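Local coordinates for protein mandalate racemase/muconate lactonizing enzyme (Unidentified, PDB 4E4U) that probably acts as a mandelate racemase/muconate lactonizing-type enzyme of the enolase superfamily, although its substrate and exact reaction are not established, at residues I24-K29 with S95-A100; R65-V70 with W102-K107. One frame throughout, in Å; residues are numbered along the deposited sequence.

Contact 1 and contact 2 are successive stations along one helix, 88-109. In contact 1 the helix lies against the middle strand of the antiparallel sheet. In contact 2, further along, it meets the loop between helices 47-61 and 70-79. The centres are 11 Å apart, and the two meet directly. Leu28 CB lies 4.1 Å from Ile104 CD1, and Glu98 CG lies 3.9 Å from Val70 CG1. Both contacts are buried, on the same side of the chain's centre and in the N-terminal domain. The residues seen round the bound dithiol ligand, such as Tyr132 and Cys151, belong to neither contact.

Contact 1: I24-K29 with S95-A100; sequences IFVKLK and SGLEMA
Leu28 and Leu97 both carry CG anti to the carbonyl carbon, with chi1 of -56° and -62°, and this, with chi2 near 180° in both, turns their CD2 methyls toward each other between strand and helix. The two side chains cross at about a right angle, with Leu28 CD2 4.2 Å from Leu97 CD2. The other branch of Leu28 reaches further along the helix. Leu28 CD1 lies 3.6 Å from Ala100 CB and also touches the carbonyl oxygen of Leu97. Val26 comes in one strand repeat earlier. Val26 CG2, set between the backbone N and the carbonyl carbon, rests 3.6 Å from Gly96 O. That oxygen accepts the helical hydrogen bond from Ala100 N, and the methyl packs beside it. With no side chain on Gly96 and a single methyl on Ala100, the strand approaches closely: Val26 CA to Gly96 CA is 6.6 Å. The axes of the short segments come within 8.4 Å and cross at -42°. Side chain meets side chain through carbon alone. Helix 47-61 closes the contact from the side, with Ile54 against Val26, Phe58 against Leu28 and Val57 against Leu97. On the far side of the helix, Glu98 accepts hydrogen bonds from the backbone N of Leu289 and Leu290. This is the sheet-on-helix core of the N-terminal capping domain of the enolase superfamily, where a three-stranded antiparallel sheet packs on a helical layer.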
loop_
_atom_site.group_PDB
_atom_site.type_symbol
_atom_site.label_atom_id
_atom_site.label_comp_id
_atom_site.label_asym_id
_atom_site.label_seq_id
_atom_site.Cartn_x
_atom_site.Cartn_y
_atom_site.Cartn_z
ATOM N N ILE A 24 -1.386 -20.859 -39.566
ATOM C CA ILE A 24 -0.400 -20.057 -40.275
ATOM C C ILE A 24 0.997 -20.601 -40.026
ATOM O O ILE A 24 1.530 -20.460 -38.921
ATOM C CB ILE A 24 -0.446 -18.586 -39.813
ATOM C CG1 ILE A 24 -1.859 -18.014 -39.954
ATOM C CG2 ILE A 24 0.550 -17.758 -40.605
ATOM C CD1 ILE A 24 -2.025 -16.642 -39.309
ATOM N N PHE A 25 1.595 -21.212 -41.047
ATOM C CA PHE A 25 2.935 -21.776 -40.910
ATOM C C PHE A 25 3.958 -20.952 -41.670
ATOM O O PHE A 25 3.656 -20.395 -42.727
ATOM C CB PHE A 25 2.981 -23.221 -41.426
ATOM C CG PHE A 25 2.034 -24.153 -40.722
ATOM C CD1 PHE A 25 2.148 -24.390 -39.358
ATOM C CD2 PHE A 25 1.041 -24.816 -41.433
ATOM C CE1 PHE A 25 1.275 -25.257 -38.714
ATOM C CE2 PHE A 25 0.176 -25.682 -40.797
ATOM C CZ PHE A 25 0.287 -25.901 -39.436
ATOM N N VAL A 26 5.174 -20.891 -41.139
ATOM C CA VAL A 26 6.290 -20.301 -41.864
ATOM C C VAL A 26 7.430 -21.309 -41.959
ATOM O O VAL A 26 7.689 -22.063 -41.012
ATOM C CB VAL A 26 6.780 -18.995 -41.195
ATOM C CG1 VAL A 26 5.732 -17.897 -41.350
ATOM C CG2 VAL A 26 7.118 -19.226 -39.720
ATOM N N LYS A 27 8.083 -21.346 -43.117
ATOM C CA LYS A 27 9.252 -22.196 -43.320
ATOM C C LYS A 27 10.450 -21.331 -43.682
ATOM O O LYS A 27 10.391 -20.537 -44.621
ATOM C CB LYS A 27 8.987 -23.247 -44.403
ATOM C CG LYS A 27 8.023 -24.341 -43.965
ATOM C CD LYS A 27 7.775 -25.375 -45.069
ATOM C CE LYS A 27 9.032 -26.165 -45.416
ATOM N NZ LYS A 27 8.801 -27.160 -46.493
ATOM N N LEU A 28 11.527 -21.468 -42.911
ATOM C CA LEU A 28 12.756 -20.724 -43.154
ATOM C C LEU A 28 13.827 -21.647 -43.687
ATOM O O LEU A 28 13.901 -22.815 -43.297
ATOM C CB LEU A 28 13.268 -20.105 -41.856
ATOM C CG LEU A 28 12.307 -19.196 -41.101
ATOM C CD1 LEU A 28 12.988 -18.643 -39.859
ATOM C CD2 LEU A 28 11.835 -18.074 -42.014
ATOM N N LYS A 29 14.672 -21.132 -44.571
ATOM C CA LYS A 29 15.828 -21.896 -45.015
ATOM C C LYS A 29 17.091 -21.069 -44.826
ATOM O O LYS A 29 17.079 -19.843 -44.998
ATOM C CB LYS A 29 15.680 -22.341 -46.474
ATOM C CG LYS A 29 16.531 -23.559 -46.829
ATOM C CD LYS A 29 16.155 -24.141 -48.185
ATOM C CE LYS A 29 16.674 -25.570 -48.331
ATOM N NZ LYS A 29 17.479 -25.753 -49.570
ATOM N N SER A 95 6.851 -14.719 -33.147
ATOM C CA SER A 95 6.842 -16.010 -32.458
ATOM C C SER A 95 7.092 -17.141 -33.452
ATOM O O SER A 95 7.867 -18.061 -33.185
ATOM C CB SER A 95 5.501 -16.259 -31.776
ATOM O OG SER A 95 5.229 -15.301 -30.778
ATOM N N GLY A 96 6.421 -17.075 -34.599
ATOM C CA GLY A 96 6.567 -18.099 -35.617
ATOM C C GLY A 96 7.961 -18.094 -36.206
ATOM O O GLY A 96 8.573 -19.144 -36.388
ATOM N N LEU A 97 8.466 -16.903 -36.521
ATOM C CA LEU A 97 9.808 -16.792 -37.083
ATOM C C LEU A 97 10.860 -17.274 -36.089
ATOM O O LEU A 97 11.797 -17.983 -36.460
ATOM C CB LEU A 97 10.098 -15.353 -37.500
ATOM C CG LEU A 97 9.216 -14.737 -38.591
ATOM C CD1 LEU A 97 9.576 -13.272 -38.793
ATOM C CD2 LEU A 97 9.341 -15.511 -39.894
ATOM N N GLU A 98 10.693 -16.902 -34.823
ATOM C CA GLU A 98 11.670 -17.243 -33.800
ATOM C C GLU A 98 11.696 -18.749 -33.528
ATOM O O GLU A 98 12.767 -19.344 -33.377
ATOM C CB GLU A 98 11.387 -16.448 -32.521
ATOM C CG GLU A 98 12.478 -16.529 -31.461
ATOM C CD GLU A 98 12.164 -17.544 -30.384
ATOM O OE1 GLU A 98 11.352 -18.453 -30.662
ATOM O OE2 GLU A 98 12.724 -17.442 -29.266
ATOM N N MET A 99 10.529 -19.386 -33.472
ATOM C CA MET A 99 10.533 -20.816 -33.178
ATOM C C MET A 99 11.106 -21.605 -34.358
ATOM O O MET A 99 11.736 -22.645 -34.163
ATOM C CB MET A 99 9.151 -21.334 -32.748
ATOM C CG MET A 99 8.140 -21.461 -33.877
ATOM S SD MET A 99 6.550 -22.136 -33.339
ATOM C CE MET A 99 5.902 -20.786 -32.351
ATOM N N ALA A 100 10.919 -21.094 -35.579
ATOM C CA ALA A 100 11.552 -21.685 -36.760
ATOM C C ALA A 100 13.070 -21.547 -36.662
ATOM O O ALA A 100 13.805 -22.454 -37.039
ATOM C CB ALA A 100 11.030 -21.050 -38.036
#

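Contact 2: R65-V70 with W102-K107; sequences RDPHHV and WDIIGK
Residues 65-70 turn through a type I beta turn from Asp66 to His69 and enter helix 70-79, with His69 as N-cap; His68 CA comes 6.2 Å from Ile105 CA on helix 88-109. Ile105 is at the centre of the contact. Its CG1 sits over one face of the His68 ring, 4.1 Å from the centroid and 23° off the normal, a CH-pi contact. Ile105 CD1, carried away from the imidazole toward the loop backbone by an extended chi2 of 172°, lies 3.5 Å from Pro67 O and also packs against one face of the Trp102 ring. The imidazole is held at both nitrogens. His68 ND1 donates to Asp66 OD1 at 2.9 Å, in the ring plane and onto the syn lone pair. The same oxygen takes the backbone N of His68 on its anti side, 33° out of the carboxylate plane, closing an Asx turn. At the other end, a water 2.8 Å from His68 NE2 donates to Ile105 O. Together these bonds fix the ring's rotation. Pro67 CG meets Ile104 CG2 at 3.8 Å. Val70 crosses Trp102 at about a right angle, both methyls on the same side of the indole. Val70 CG1 makes an off-centre CH-pi contact with the five-membered ring, and Val70 CG2 lies 3.9 Å from Trp102 CZ2. Around this, Ile3 of strand 3-12 touches Pro67 and Ile104, and Thr30 of strand 22-30 packs on Ile104. Glu115 of a second subunit hydrogen-bonds to His69 NE2. Helix 289-301 covers another flank, with Leu290 on Val70 and Leu289 on Trp102.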
loop_
_atom_site.group_PDB
_atom_site.type_symbol
_atom_site.label_atom_id
_atom_site.label_comp_id
_atom_site.label_asym_id
_atom_site.label_seq_id
_atom_site.Cartn_x
_atom_site.Cartn_y
_atom_site.Cartn_z
ATOM N N ARG A 65 19.965 -12.676 -41.500
ATOM C CA ARG A 65 20.449 -12.691 -40.120
ATOM C C ARG A 65 20.722 -14.117 -39.637
ATOM O O ARG A 65 20.167 -15.087 -40.161
ATOM C CB ARG A 65 19.440 -12.014 -39.183
ATOM C CG ARG A 65 19.164 -10.555 -39.507
ATOM C CD ARG A 65 20.378 -9.669 -39.275
ATOM N NE ARG A 65 20.097 -8.303 -39.703
ATOM C CZ ARG A 65 20.978 -7.309 -39.681
ATOM N NH1 ARG A 65 22.209 -7.516 -39.236
ATOM N NH2 ARG A 65 20.622 -6.102 -40.102
ATOM N N ASP A 66 21.571 -14.239 -38.625
ATOM C CA ASP A 66 21.899 -15.534 -38.038
ATOM C C ASP A 66 20.710 -16.041 -37.216
ATOM O O ASP A 66 20.231 -15.335 -36.331
ATOM C CB ASP A 66 23.125 -15.353 -37.135
ATOM C CG ASP A 66 23.733 -16.663 -36.677
ATOM O OD1 ASP A 66 22.985 -17.626 -36.404
ATOM O OD2 ASP A 66 24.979 -16.721 -36.577
ATOM N N PRO A 67 20.236 -17.273 -37.485
ATOM C CA PRO A 67 19.105 -17.796 -36.702
ATOM C C PRO A 67 19.380 -17.916 -35.202
ATOM O O PRO A 67 18.428 -17.954 -34.420
ATOM C CB PRO A 67 18.872 -19.189 -37.304
ATOM C CG PRO A 67 20.173 -19.554 -37.940
ATOM C CD PRO A 67 20.712 -18.256 -38.477
ATOM N N HIS A 68 20.646 -17.984 -34.796
ATOM C CA HIS A 68 20.953 -18.049 -33.367
ATOM C C HIS A 68 20.615 -16.766 -32.615
ATOM O O HIS A 68 20.522 -16.766 -31.389
ATOM C CB HIS A 68 22.425 -18.397 -33.135
ATOM C CG HIS A 68 22.790 -19.779 -33.569
ATOM N ND1 HIS A 68 23.130 -20.084 -34.868
ATOM C CD2 HIS A 68 22.857 -20.943 -32.878
ATOM C CE1 HIS A 68 23.389 -21.378 -34.961
ATOM N NE2 HIS A 68 23.232 -21.919 -33.767
ATOM N N HIS A 69 20.428 -15.672 -33.344
ATOM C CA HIS A 69 20.310 -14.365 -32.713
ATOM C C HIS A 69 18.860 -14.017 -32.385
ATOM O O HIS A 69 18.290 -13.056 -32.915
ATOM C CB HIS A 69 21.011 -13.310 -33.573
ATOM C CG HIS A 69 22.477 -13.569 -33.728
ATOM N ND1 HIS A 69 23.285 -12.833 -34.558
ATOM C CD2 HIS A 69 23.267 -14.514 -33.163
ATOM C CE1 HIS A 69 24.520 -13.301 -34.493
ATOM N NE2 HIS A 69 24.538 -14.322 -33.653
ATOM N N VAL A 70 18.281 -14.799 -31.481
ATOM C CA VAL A 70 16.864 -14.697 -31.167
ATOM C C VAL A 70 16.535 -13.505 -30.260
ATOM O O VAL A 70 15.433 -12.964 -30.340
ATOM C CB VAL A 70 16.296 -16.030 -30.596
ATOM C CG1 VAL A 70 16.339 -17.133 -31.664
ATOM C CG2 VAL A 70 17.044 -16.464 -29.340
ATOM N N TRP A 102 14.690 -21.530 -33.776
ATOM C CA TRP A 102 15.064 -22.571 -32.812
ATOM C C TRP A 102 15.106 -23.961 -33.444
ATOM O O TRP A 102 15.973 -24.771 -33.114
ATOM C CB TRP A 102 14.149 -22.564 -31.582
ATOM C CG TRP A 102 14.550 -21.524 -30.569
ATOM C CD1 TRP A 102 13.928 -20.338 -30.319
ATOM C CD2 TRP A 102 15.689 -21.575 -29.705
ATOM N NE1 TRP A 102 14.597 -19.651 -29.330
ATOM C CE2 TRP A 102 15.690 -20.388 -28.934
ATOM C CE3 TRP A 102 16.710 -22.508 -29.480
ATOM C CZ2 TRP A 102 16.663 -20.116 -27.972
ATOM C CZ3 TRP A 102 17.677 -22.238 -28.530
ATOM C CH2 TRP A 102 17.647 -21.053 -27.787
ATOM N N ASP A 103 14.162 -24.240 -34.338
ATOM C CA ASP A 103 14.153 -25.498 -35.076
ATOM C C ASP A 103 15.505 -25.670 -35.782
ATOM O O ASP A 103 16.127 -26.737 -35.708
ATOM C CB ASP A 103 12.995 -25.479 -36.083
ATOM C CG ASP A 103 12.618 -26.859 -36.593
ATOM O OD1 ASP A 103 12.906 -27.882 -35.927
ATOM O OD2 ASP A 103 12.004 -26.921 -37.679
ATOM N N ILE A 104 15.959 -24.614 -36.455
ATOM C CA ILE A 104 17.265 -24.602 -37.116
ATOM C C ILE A 104 18.447 -24.721 -36.141
ATOM O O ILE A 104 19.374 -25.495 -36.378
ATOM C CB ILE A 104 17.395 -23.346 -38.009
ATOM C CG1 ILE A 104 16.487 -23.493 -39.228
ATOM C CG2 ILE A 104 18.841 -23.106 -38.431
ATOM C CD1 ILE A 104 16.180 -22.189 -39.906
ATOM N N ILE A 105 18.399 -23.977 -35.040
ATOM C CA ILE A 105 19.442 -24.052 -34.019
ATOM C C ILE A 105 19.594 -25.496 -33.520
ATOM O O ILE A 105 20.709 -26.020 -33.435
ATOM C CB ILE A 105 19.133 -23.104 -32.824
ATOM C CG1 ILE A 105 19.145 -21.632 -33.259
ATOM C CG2 ILE A 105 20.110 -23.328 -31.676
ATOM C CD1 ILE A 105 18.646 -20.682 -32.169
ATOM N N GLY A 106 18.469 -26.136 -33.207
ATOM C CA GLY A 106 18.486 -27.509 -32.730
ATOM C C GLY A 106 18.999 -28.482 -33.780
ATOM O O GLY A 106 19.780 -29.395 -33.480
ATOM N N LYS A 107 18.575 -28.296 -35.026
ATOM C CA LYS A 107 19.054 -29.176 -36.087
ATOM C C LYS A 107 20.561 -29.029 -36.281
ATOM O O LYS A 107 21.268 -30.019 -36.473
ATOM C CB LYS A 107 18.312 -28.906 -37.394
ATOM C CG LYS A 107 16.875 -29.418 -37.395
ATOM C CD LYS A 107 16.205 -29.171 -38.739
ATOM C CE LYS A 107 14.722 -29.480 -38.664
ATOM N NZ LYS A 107 14.059 -29.268 -39.982
HETATM O O HOH W 1 23.229 -24.653 -32.996
#